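PDB 5LW0: basic helix-loop-helix, putative, expressed from Oryza sativa subsp. japonica, which binds ADP-ribose through its macrodomain, the part present here, and probably acts in ADP-ribosylation-linked repair of DNA interstrand crosslinks. Local coordinates for residues 205-208 and 209-212. Residues are numbered along the deposited sequence; the frame is centred on the assembly and turned at random.
Sequences KNDY and TKGS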
# COMPACT_ATOMS: atom_id res chain seq x y z
N LYS A 205 21.71 -3.40 -2.76
CA LYS A 205 22.68 -3.93 -3.73
C LYS A 205 22.37 -5.40 -4.12
O LYS A 205 23.24 -6.30 -4.03
CB LYS A 205 24.10 -3.75 -3.22
CG LYS A 205 24.56 -2.29 -3.36
CD LYS A 205 26.05 -2.10 -3.59
CE LYS A 205 26.32 -0.70 -4.13
NZ LYS A 205 27.66 -0.19 -3.72
N ASN A 206 21.12 -5.63 -4.53
CA ASN A 206 20.66 -6.98 -4.93
C ASN A 206 20.90 -8.12 -3.92
O ASN A 206 20.91 -9.32 -4.32
CB ASN A 206 21.26 -7.36 -6.29
CG ASN A 206 20.73 -6.49 -7.43
OD1 ASN A 206 19.90 -5.61 -7.24
ND2 ASN A 206 21.18 -6.79 -8.63
N ASP A 207 21.05 -7.78 -2.61
CA ASP A 207 20.87 -8.76 -1.56
C ASP A 207 19.38 -9.03 -1.45
O ASP A 207 18.69 -8.38 -0.69
CB ASP A 207 21.45 -8.29 -0.20
CG ASP A 207 21.30 -9.36 0.91
OD1 ASP A 207 20.57 -10.40 0.76
OD2 ASP A 207 21.93 -9.17 1.98
N TYR A 208 18.89 -9.93 -2.29
CA TYR A 208 17.45 -10.29 -2.28
C TYR A 208 17.03 -11.21 -1.17
O TYR A 208 15.84 -11.34 -0.90
CB TYR A 208 17.03 -10.83 -3.70
CG TYR A 208 16.64 -9.70 -4.65
CD1 TYR A 208 15.34 -9.12 -4.58
CD2 TYR A 208 17.48 -9.22 -5.59
CE1 TYR A 208 14.98 -8.12 -5.39
CE2 TYR A 208 17.11 -8.17 -6.45
CZ TYR A 208 15.81 -7.61 -6.33
OH TYR A 208 15.39 -6.57 -7.12
N THR A 209 17.97 -11.85 -0.46
CA THR A 209 17.64 -12.57 0.72
C THR A 209 17.12 -11.56 1.72
O THR A 209 15.99 -11.70 2.23
CB THR A 209 18.86 -13.30 1.32
OG1 THR A 209 19.34 -14.25 0.37
CG2 THR A 209 18.47 -14.01 2.55
N LYS A 210 17.89 -10.50 1.95
CA LYS A 210 17.48 -9.48 2.88
C LYS A 210 16.28 -8.71 2.28
O LYS A 210 15.33 -8.37 2.97
CB LYS A 210 18.62 -8.54 3.14
CG LYS A 210 18.47 -7.69 4.36
CD LYS A 210 19.82 -7.08 4.78
CE LYS A 210 19.65 -6.06 5.90
NZ LYS A 210 18.72 -6.56 6.98
N GLY A 211 16.38 -8.37 1.01
CA GLY A 211 15.34 -7.63 0.32
C GLY A 211 13.98 -8.29 0.39
O GLY A 211 12.95 -7.61 0.72
N SER A 212 13.91 -9.57 0.14
CA SER A 212 12.67 -10.33 0.20
C SER A 212 12.12 -10.38 1.58
O SER A 212 10.90 -10.20 1.78
CB SER A 212 12.87 -11.76 -0.31
OG SER A 212 13.25 -11.74 -1.66
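D207 occupies the N-cap of helix 208-230 and meets K210 through its carboxylate. The chain enters this cap through an inverse gamma turn centred on D207, with a weak bond from Y208 N to N206 O. D207 OD1 accepts from K210 N at 2.9 Å, and the N-H...O angle of 171° makes the bond nearly straight, although the donor sits well above the carboxylate plane. With CG anti to the backbone N (chi1 -178°), the carboxylate folds forward over the first turn. D207 OD2 then lies 3.6 Å from K210 CB, but 6.5 Å from K210 NZ, too far for a salt bridge. The carbonyl O of D207 receives G211 N at 2.9 Å. Next in sequence, Y208 O is gripped twice by S212, by the backbone N at 2.8 Å and by OG at 2.7 Å. The hydroxyl reaches back because OG stands beside its own backbone N (chi1 -63°), and the same OG also bonds R54. The Y208 ring turns off the helix, meeting F50 edge-to-face and bonding D51 N through OH. The i to i+4 backbone bonds start the helix; D207 OD1 to K210 N is an Asp N-cap bond to the N3 amide, opening the last helix of this macrodomain chain.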